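Local coordinates for uncharacterized protein (Streptomyces malaysiense, PDB 6ZYL) that catalyses the beta-hydroxylation of thioholgamide as the non-heme monooxygenase ThoJ, a member of the phytanoyl-CoA dioxygenase family, at residues F115-Y120 against T227-F232; S123-H128 against H218-N223; N157-Y162 against A199-L204. One frame throughout, in Å; residues are numbered along the deposited sequence.

In the fold
Contact 1 joins neighbouring strands of the larger, seven-stranded sheet. Contacts 2 and 3 share the four-stranded antiparallel sheet, though in contact 2 the chain turns a corner at Trp127. Contact 1 is a surface contact. The other two are partly buried. Strands 217-220 and 160-162 are neighbours, so contacts 2 and 3 are joined through the backbones of Ala219 and Arg161. Contact 1 reaches contact 2 through Arg117, which is bonded to Ser123 and Asn223. Their chemistry differs. Contact 1 presents an arginine that binds a tartrate, probably from the crystallisation liquor, and packs isoleucine on phenylalanine beneath helix 46-66. Contact 2 brings two histidines together. Contact 3, at the sheet margin, combines a hydroxyl bond with valine-tyrosine packing.

Contact 1 of 3, residues F115-Y120 against T227-F232; sequences FIRPAY and TGRFNF
The guanidinium of Arg229 is flanked on both faces. Arg117 CD lies over one, 3.5 Å from Arg229 NH1, and Asn231 CG lies over the other. At the edge, in plane, is Phe115 O, which accepts from Arg229 NH2 at 3.0 Å. The ring of Phe230 carries Ile116 CG2 over its centre, 3.8 Å from the centroid, with Gly228 O at its edge. CG of Arg229 is anti to the backbone N (chi1 -176°). The chain then bends at chi2 and chi3, which swings the guanidinium back to strand 115-117. Phe115 O is gripped twice: NH2 of Arg229 and N of Asn231 reach it from opposite faces of its plane. The strands run antiparallel at 173°, inside the larger sheet of the double-stranded beta-helix fold expected of this family. Phe115 N bonds Asn231 O at 2.8 Å, and Arg117 and Arg229 pair through both backbone bonds. Arg229 NH2 also binds a tartrate, probably from the crystallisation liquor. The position of Arg229 is consistent with that of the arginine that holds 2-oxoglutarate in relatives. Ile116 and Phe230 face the opposite way, where helix 46-66 packs on them.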
loop_
_atom_site.group_PDB
_atom_site.type_symbol
_atom_site.label_atom_id
_atom_site.label_comp_id
_atom_site.label_asym_id
_atom_site.label_seq_id
_atom_site.Cartn_x
_atom_site.Cartn_y
_atom_site.Cartn_z
ATOM N N PHE A 115 0.420 3.853 6.723
ATOM C CA PHE A 115 1.747 3.774 7.333
ATOM C C PHE A 115 2.027 5.139 7.951
ATOM O O PHE A 115 2.367 6.094 7.247
ATOM C CB PHE A 115 2.805 3.386 6.305
ATOM C CG PHE A 115 2.641 1.993 5.765
ATOM C CD1 PHE A 115 2.490 0.913 6.623
ATOM C CD2 PHE A 115 2.640 1.762 4.401
ATOM C CE1 PHE A 115 2.340 -0.368 6.128
ATOM C CE2 PHE A 115 2.491 0.483 3.899
ATOM C CZ PHE A 115 2.341 -0.584 4.765
ATOM N N ILE A 116 1.861 5.233 9.267
ATOM C CA ILE A 116 2.003 6.486 9.997
ATOM C C ILE A 116 3.195 6.364 10.933
ATOM O O ILE A 116 3.268 5.427 11.736
ATOM C CB ILE A 116 0.725 6.830 10.782
ATOM C CG1 ILE A 116 -0.465 6.947 9.826
ATOM C CG2 ILE A 116 0.907 8.120 11.566
ATOM C CD1 ILE A 116 -1.813 6.810 10.502
ATOM N N ARG A 117 4.129 7.301 10.819
ATOM C CA ARG A 117 5.268 7.386 11.727
ATOM C C ARG A 117 5.126 8.663 12.540
ATOM O O ARG A 117 5.419 9.759 12.035
ATOM C CB ARG A 117 6.582 7.372 10.945
ATOM C CG ARG A 117 6.758 6.083 10.150
ATOM C CD ARG A 117 8.153 5.941 9.576
ATOM N NE ARG A 117 9.058 5.261 10.500
ATOM C CZ ARG A 117 9.152 3.941 10.623
ATOM N NH1 ARG A 117 8.397 3.143 9.880
ATOM N NH2 ARG A 117 10.006 3.417 11.492
ATOM N N PRO A 118 4.666 8.587 13.787
ATOM C CA PRO A 118 4.350 9.811 14.533
ATOM C C PRO A 118 5.610 10.580 14.899
ATOM O O PRO A 118 6.740 10.108 14.753
ATOM C CB PRO A 118 3.615 9.312 15.782
ATOM C CG PRO A 118 3.958 7.865 15.907
ATOM C CD PRO A 118 4.478 7.362 14.588
ATOM N N ALA A 119 5.387 11.799 15.389
ATOM C CA ALA A 119 6.483 12.667 15.791
ATOM C C ALA A 119 7.390 11.963 16.790
ATOM O O ALA A 119 6.925 11.278 17.704
ATOM C CB ALA A 119 5.932 13.958 16.401
ATOM N N TYR A 120 8.697 12.131 16.597
ATOM C CA TYR A 120 9.703 11.638 17.537
ATOM C C TYR A 120 9.496 10.161 17.865
ATOM O O TYR A 120 9.631 9.732 19.013
ATOM C CB TYR A 120 9.701 12.476 18.818
ATOM C CG TYR A 120 9.924 13.955 18.593
ATOM C CD1 TYR A 120 11.089 14.418 17.999
ATOM C CD2 TYR A 120 8.969 14.886 18.977
ATOM C CE1 TYR A 120 11.297 15.766 17.793
ATOM C CE2 TYR A 120 9.169 16.238 18.777
ATOM C CZ TYR A 120 10.334 16.672 18.182
ATOM O OH TYR A 120 10.539 18.016 17.978
ATOM N N THR A 227 6.430 16.423 13.713
ATOM C CA THR A 227 5.204 16.257 12.947
ATOM C C THR A 227 5.128 14.838 12.405
ATOM O O THR A 227 6.118 14.310 11.887
ATOM C CB THR A 227 5.134 17.270 11.801
ATOM O OG1 THR A 227 5.196 18.600 12.334
ATOM C CG2 THR A 227 3.845 17.104 11.011
ATOM N N GLY A 228 3.953 14.228 12.529
ATOM C CA GLY A 228 3.779 12.870 12.061
ATOM C C GLY A 228 3.867 12.767 10.551
ATOM O O GLY A 228 3.539 13.697 9.815
ATOM N N ARG A 229 4.318 11.603 10.089
ATOM C CA ARG A 229 4.459 11.296 8.670
ATOM C C ARG A 229 3.367 10.306 8.286
ATOM O O ARG A 229 3.304 9.206 8.844
ATOM C CB ARG A 229 5.847 10.722 8.387
ATOM C CG ARG A 229 6.149 10.450 6.929
ATOM C CD ARG A 229 6.840 9.101 6.772
ATOM N NE ARG A 229 5.879 8.004 6.794
ATOM C CZ ARG A 229 6.169 6.741 6.502
ATOM N NH1 ARG A 229 7.404 6.400 6.165
ATOM N NH2 ARG A 229 5.219 5.817 6.543
ATOM N N PHE A 230 2.511 10.699 7.344
ATOM C CA PHE A 230 1.336 9.918 6.969
ATOM C C PHE A 230 1.463 9.474 5.519
ATOM O O PHE A 230 1.579 10.313 4.619
ATOM C CB PHE A 230 0.044 10.726 7.145
ATOM C CG PHE A 230 -0.375 10.916 8.572
ATOM C CD1 PHE A 230 0.331 11.765 9.405
ATOM C CD2 PHE A 230 -1.486 10.261 9.074
ATOM C CE1 PHE A 230 -0.053 11.946 10.718
ATOM C CE2 PHE A 230 -1.875 10.435 10.387
ATOM C CZ PHE A 230 -1.158 11.280 11.212
ATOM N N ASN A 231 1.402 8.165 5.291
ATOM C CA ASN A 231 1.435 7.610 3.946
ATOM C C ASN A 231 0.337 6.567 3.796
ATOM O O ASN A 231 0.062 5.796 4.721
ATOM C CB ASN A 231 2.801 7.006 3.639
ATOM C CG ASN A 231 3.893 8.060 3.569
ATOM O OD1 ASN A 231 4.442 8.469 4.592
ATOM N ND2 ASN A 231 4.198 8.518 2.360
ATOM N N PHE A 232 -0.294 6.567 2.626
ATOM C CA PHE A 232 -1.423 5.702 2.300
ATOM C C PHE A 232 -0.991 4.826 1.131
ATOM O O PHE A 232 -0.751 5.330 0.028
ATOM C CB PHE A 232 -2.653 6.545 1.966
ATOM C CG PHE A 232 -3.849 5.747 1.548
ATOM C CD1 PHE A 232 -4.524 4.948 2.457
ATOM C CD2 PHE A 232 -4.314 5.814 0.246
ATOM C CE1 PHE A 232 -5.632 4.219 2.067
ATOM C CE2 PHE A 232 -5.419 5.088 -0.149
ATOM C CZ PHE A 232 -6.080 4.291 0.762
#

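Contact 2 of 3, residues S123-H128 against H218-N223; sequences SSLAWH and HASGPN
The rings of His128 and His218 meet obliquely, their centroids 4.7 Å apart and their planes at 63°. The nearest approach of the side chains is His128 NE2 to His218 CE1, 3.6 Å. His128 O sits over one face of the His218 ring, toward its rim. The strand pairing puts both side chains on one face of the sheet; with CG between the backbone N and the carbonyl carbon (chi1 71° for His128), the rings come within touching distance. The next shell fixes their rotation. His128 ND1 donates to Ala126 O at 2.8 Å, close to the plane of its ring, which leaves NE2 on the far side of the ring. His218 NE2 is bonded to Asp130 OD1. The fold is that of the phytanoyl-CoA dioxygenases. Here His128, Asp130 and His218 sit at positions consistent with the two-histidine, one-carboxylate iron site of that family, in an apo structure without metal. Ser220 OG, on the same face, binds a tartrate, probably from the crystallisation liquor.

The backbones hold this pair in register. His218 N donates to His128 O at 2.9 Å, and His128 N returns a more bent bond to His218 O. Beyond the corner at Trp127, Leu125 N gives an almost straight bond to Ser220 O, 2.9 Å. Trp127 turns to the other face of strand 218-220. Ala219 CB stands over its ring, 3.8 Å from Trp127 CD2. Glu196 takes the indole NE1 and so fixes the ring further out. At the far end of the segments, Ser124 OG lies 3.3 Å from Pro222 CD.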
loop_
_atom_site.group_PDB
_atom_site.type_symbol
_atom_site.label_atom_id
_atom_site.label_comp_id
_atom_site.label_asym_id
_atom_site.label_seq_id
_atom_site.Cartn_x
_atom_site.Cartn_y
_atom_site.Cartn_z
ATOM N N SER A 123 11.628 4.227 16.283
ATOM C CA SER A 123 11.761 2.872 15.769
ATOM C C SER A 123 12.222 2.880 14.316
ATOM O O SER A 123 11.985 3.832 13.568
ATOM C CB SER A 123 10.435 2.121 15.887
ATOM O OG SER A 123 9.450 2.690 15.044
ATOM N N SER A 124 12.889 1.796 13.927
ATOM C CA SER A 124 13.369 1.603 12.569
ATOM C C SER A 124 12.847 0.275 12.041
ATOM O O SER A 124 12.479 -0.621 12.806
ATOM C CB SER A 124 14.902 1.618 12.502
ATOM O OG SER A 124 15.409 2.938 12.557
ATOM N N LEU A 125 12.818 0.154 10.717
ATOM C CA LEU A 125 12.445 -1.085 10.051
ATOM C C LEU A 125 13.619 -1.570 9.214
ATOM O O LEU A 125 14.187 -0.802 8.431
ATOM C CB LEU A 125 11.210 -0.893 9.171
ATOM C CG LEU A 125 9.963 -0.355 9.872
ATOM C CD1 LEU A 125 8.805 -0.286 8.881
ATOM C CD2 LEU A 125 9.597 -1.198 11.074
ATOM N N ALA A 126 13.983 -2.838 9.389
ATOM C CA ALA A 126 15.060 -3.423 8.610
ATOM C C ALA A 126 14.642 -3.564 7.149
ATOM O O ALA A 126 13.458 -3.526 6.804
ATOM C CB ALA A 126 15.453 -4.787 9.181
ATOM N N TRP A 127 15.639 -3.723 6.285
ATOM C CA TRP A 127 15.377 -3.937 4.869
ATOM C C TRP A 127 14.525 -5.185 4.680
ATOM O O TRP A 127 14.780 -6.225 5.294
ATOM C CB TRP A 127 16.696 -4.065 4.113
ATOM C CG TRP A 127 17.438 -2.769 4.016
ATOM C CD1 TRP A 127 18.370 -2.290 4.891
ATOM C CD2 TRP A 127 17.305 -1.780 2.990
ATOM N NE1 TRP A 127 18.828 -1.063 4.469
ATOM C CE2 TRP A 127 18.189 -0.729 3.304
ATOM C CE3 TRP A 127 16.523 -1.681 1.835
ATOM C CZ2 TRP A 127 18.315 0.405 2.504
ATOM C CZ3 TRP A 127 16.648 -0.554 1.043
ATOM C CH2 TRP A 127 17.538 0.473 1.381
ATOM N N HIS A 128 13.505 -5.076 3.835
ATOM C CA HIS A 128 12.558 -6.164 3.631
ATOM C C HIS A 128 11.714 -5.854 2.405
ATOM O O HIS A 128 11.719 -4.733 1.888
ATOM C CB HIS A 128 11.671 -6.367 4.861
ATOM C CG HIS A 128 10.668 -5.274 5.064
ATOM N ND1 HIS A 128 11.010 -4.031 5.553
ATOM C CD2 HIS A 128 9.334 -5.234 4.836
ATOM C CE1 HIS A 128 9.928 -3.276 5.624
ATOM N NE2 HIS A 128 8.898 -3.981 5.192
ATOM N N HIS A 218 13.134 -2.380 0.885
ATOM C CA HIS A 218 13.100 -1.022 1.407
ATOM C C HIS A 218 13.186 -1.057 2.924
ATOM O O HIS A 218 12.938 -2.083 3.562
ATOM C CB HIS A 218 11.838 -0.265 0.956
ATOM C CG HIS A 218 10.554 -0.961 1.285
ATOM N ND1 HIS A 218 9.956 -0.875 2.525
ATOM C CD2 HIS A 218 9.742 -1.739 0.531
ATOM C CE1 HIS A 218 8.840 -1.581 2.524
ATOM N NE2 HIS A 218 8.687 -2.116 1.326
ATOM N N ALA A 219 13.559 0.089 3.490
ATOM C CA ALA A 219 13.652 0.271 4.929
ATOM C C ALA A 219 13.163 1.672 5.259
ATOM O O ALA A 219 13.040 2.528 4.381
ATOM C CB ALA A 219 15.086 0.069 5.436
ATOM N N SER A 220 12.875 1.898 6.537
ATOM C CA SER A 220 12.396 3.190 7.003
ATOM C C SER A 220 13.051 3.510 8.334
ATOM O O SER A 220 13.177 2.638 9.197
ATOM C CB SER A 220 10.869 3.207 7.147
ATOM O OG SER A 220 10.241 2.791 5.947
ATOM N N GLY A 221 13.471 4.761 8.493
ATOM C CA GLY A 221 14.093 5.202 9.715
ATOM C C GLY A 221 13.098 5.852 10.652
ATOM O O GLY A 221 11.902 5.945 10.359
ATOM N N PRO A 222 13.574 6.311 11.806
ATOM C CA PRO A 222 12.673 6.981 12.751
ATOM C C PRO A 222 12.303 8.378 12.277
ATOM O O PRO A 222 13.030 9.017 11.512
ATOM C CB PRO A 222 13.486 7.030 14.050
ATOM C CG PRO A 222 14.919 7.023 13.597
ATOM C CD PRO A 222 14.958 6.219 12.309
ATOM N N ASN A 223 11.143 8.842 12.734
ATOM C CA ASN A 223 10.712 10.214 12.496
ATOM C C ASN A 223 11.362 11.103 13.549
ATOM O O ASN A 223 11.006 11.041 14.731
ATOM C CB ASN A 223 9.191 10.316 12.544
ATOM C CG ASN A 223 8.693 11.718 12.266
ATOM O OD1 ASN A 223 9.474 12.668 12.205
ATOM N ND2 ASN A 223 7.382 11.855 12.094
#

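Contact 3 of 3, residues N157-Y162 against A199-L204; sequences NGTMRY and AVDVLL
Tyr162 and Val202 pack methyl against ring face. Val202 CG2 lies over the Tyr162 ring, offset toward the rim on the side of CE2, 3.4 Å from that atom. This is a CH-pi contact, 18° off the ring normal. The same methyl also touches Met160 O at 3.2 Å, so it fills the angle between ring and backbone. CG2 of Val202 is anti to its carbonyl carbon and beside the backbone N, which points that branch at the tyrosine.

On the other face of the strand pair, Arg161 and Asp201 run alongside each other in the same direction. Arg161 CG lies 3.3 Å from Asp201 OD1, but their charged ends do not meet. Arg161 NE instead forms a salt bridge with Glu196.

Thr159 comes in at the end of the pair. Its OG1 is turned anti to the backbone N (chi1 -167°) and donates to Val202 O at 2.7 Å. Thr153 OG1 bonds the same oxygen, so two hydroxyls hold it. A valine here removes the hydroxyl, which would probably leave Val202 O with Thr153 as its one hydroxyl partner and weaken the tie between loop 157-159 and the chain at 202.

Backbone bonds follow an antiparallel ladder. Tyr162 N reaches Val200 O at 2.8 Å, Val200 N returns to Tyr162 O, and Val202 N goes to Met160 O at 2.9 Å.

The Tyr162 hydroxyl is bonded to Ser210 and His212, and Phe37 stacks on its ring. Strand 200-201 is an outer strand of the smaller sheet, and strand 160-162 lies between it and strand 217-220. Trp147 of strand 143-149, in the larger sheet, touches Thr159, Met160 and Val202.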
loop_
_atom_site.group_PDB
_atom_site.type_symbol
_atom_site.label_atom_id
_atom_site.label_comp_id
_atom_site.label_asym_id
_atom_site.label_seq_id
_atom_site.Cartn_x
_atom_site.Cartn_y
_atom_site.Cartn_z
ATOM N N ASN A 157 11.874 12.857 8.565
ATOM C CA ASN A 157 10.594 12.508 9.168
ATOM C C ASN A 157 10.244 11.033 8.988
ATOM O O ASN A 157 9.063 10.671 9.037
ATOM C CB ASN A 157 9.487 13.419 8.625
ATOM C CG ASN A 157 9.017 13.039 7.232
ATOM O OD1 ASN A 157 9.668 12.283 6.515
ATOM N ND2 ASN A 157 7.869 13.579 6.840
ATOM N N GLY A 158 11.248 10.174 8.808
ATOM C CA GLY A 158 11.046 8.738 8.842
ATOM C C GLY A 158 10.635 8.132 7.520
ATOM O O GLY A 158 9.823 7.202 7.479
ATOM N N THR A 159 11.200 8.631 6.429
ATOM C CA THR A 159 10.753 8.183 5.123
ATOM C C THR A 159 11.358 6.823 4.773
ATOM O O THR A 159 12.269 6.314 5.433
ATOM C CB THR A 159 11.107 9.210 4.047
ATOM O OG1 THR A 159 10.397 8.898 2.841
ATOM C CG2 THR A 159 12.603 9.206 3.767
ATOM N N MET A 160 10.827 6.242 3.703
ATOM C CA MET A 160 11.264 4.958 3.183
ATOM C C MET A 160 12.472 5.132 2.273
ATOM O O MET A 160 12.619 6.148 1.587
ATOM C CB MET A 160 10.103 4.325 2.418
ATOM C CG MET A 160 10.305 2.936 1.874
ATOM S SD MET A 160 8.677 2.228 1.500
ATOM C CE MET A 160 8.006 3.441 0.361
ATOM N N ARG A 161 13.352 4.134 2.293
ATOM C CA ARG A 161 14.489 4.056 1.387
ATOM C C ARG A 161 14.311 2.860 0.461
ATOM O O ARG A 161 13.870 1.794 0.897
ATOM C CB ARG A 161 15.817 3.886 2.132
ATOM C CG ARG A 161 16.056 4.798 3.308
ATOM C CD ARG A 161 17.535 4.769 3.698
ATOM N NE ARG A 161 17.900 3.587 4.480
ATOM C CZ ARG A 161 17.497 3.359 5.727
ATOM N NH1 ARG A 161 16.702 4.228 6.338
ATOM N NH2 ARG A 161 17.884 2.262 6.364
ATOM N N TYR A 162 14.688 3.022 -0.804
ATOM C CA TYR A 162 14.626 1.938 -1.773
ATOM C C TYR A 162 16.023 1.413 -2.085
ATOM O O TYR A 162 17.007 2.155 -2.037
ATOM C CB TYR A 162 13.982 2.389 -3.088
ATOM C CG TYR A 162 12.495 2.635 -3.051
ATOM C CD1 TYR A 162 11.658 1.906 -2.217
ATOM C CD2 TYR A 162 11.926 3.596 -3.874
ATOM C CE1 TYR A 162 10.293 2.138 -2.201
ATOM C CE2 TYR A 162 10.573 3.831 -3.868
ATOM C CZ TYR A 162 9.759 3.105 -3.033
ATOM O OH TYR A 162 8.410 3.362 -3.039
ATOM N N ALA A 199 21.283 3.374 -1.480
ATOM C CA ALA A 199 19.849 3.442 -1.241
ATOM C C ALA A 199 19.305 4.809 -1.643
ATOM O O ALA A 199 20.020 5.815 -1.637
ATOM C CB ALA A 199 19.542 3.163 0.229
ATOM N N VAL A 200 18.021 4.839 -1.989
ATOM C CA VAL A 200 17.365 6.038 -2.498
ATOM C C VAL A 200 16.261 6.434 -1.527
ATOM O O VAL A 200 15.293 5.687 -1.341
ATOM C CB VAL A 200 16.793 5.819 -3.908
ATOM C CG1 VAL A 200 16.251 7.124 -4.472
ATOM C CG2 VAL A 200 17.848 5.222 -4.828
ATOM N N ASP A 201 16.406 7.611 -0.920
ATOM C CA ASP A 201 15.358 8.162 -0.071
ATOM C C ASP A 201 14.143 8.533 -0.913
ATOM O O ASP A 201 14.272 9.194 -1.947
ATOM C CB ASP A 201 15.872 9.399 0.667
ATOM C CG ASP A 201 16.556 9.064 1.979
ATOM O OD1 ASP A 201 16.418 7.924 2.464
ATOM O OD2 ASP A 201 17.229 9.958 2.533
ATOM N N VAL A 202 12.958 8.123 -0.467
ATOM C CA VAL A 202 11.717 8.415 -1.179
ATOM C C VAL A 202 11.209 9.759 -0.666
ATOM O O VAL A 202 10.523 9.832 0.355
ATOM C CB VAL A 202 10.683 7.304 -0.999
ATOM C CG1 VAL A 202 9.453 7.585 -1.851
ATOM C CG2 VAL A 202 11.292 5.957 -1.359
ATOM N N LEU A 203 11.543 10.826 -1.386
ATOM C CA LEU A 203 11.243 12.193 -0.979
ATOM C C LEU A 203 10.136 12.742 -1.866
ATOM O O LEU A 203 10.306 12.849 -3.086
ATOM C CB LEU A 203 12.493 13.066 -1.065
ATOM C CG LEU A 203 13.695 12.508 -0.300
ATOM C CD1 LEU A 203 14.946 13.328 -0.569
ATOM C CD2 LEU A 203 13.396 12.450 1.194
ATOM N N LEU A 204 9.015 13.102 -1.249
ATOM C CA LEU A 204 7.816 13.466 -1.984
ATOM C C LEU A 204 7.189 14.722 -1.404
ATOM O O LEU A 204 7.164 14.907 -0.185
ATOM C CB LEU A 204 6.784 12.330 -1.939
ATOM C CG LEU A 204 7.210 10.945 -2.425
ATOM C CD1 LEU A 204 6.166 9.905 -2.046
ATOM C CD2 LEU A 204 7.430 10.969 -3.924
#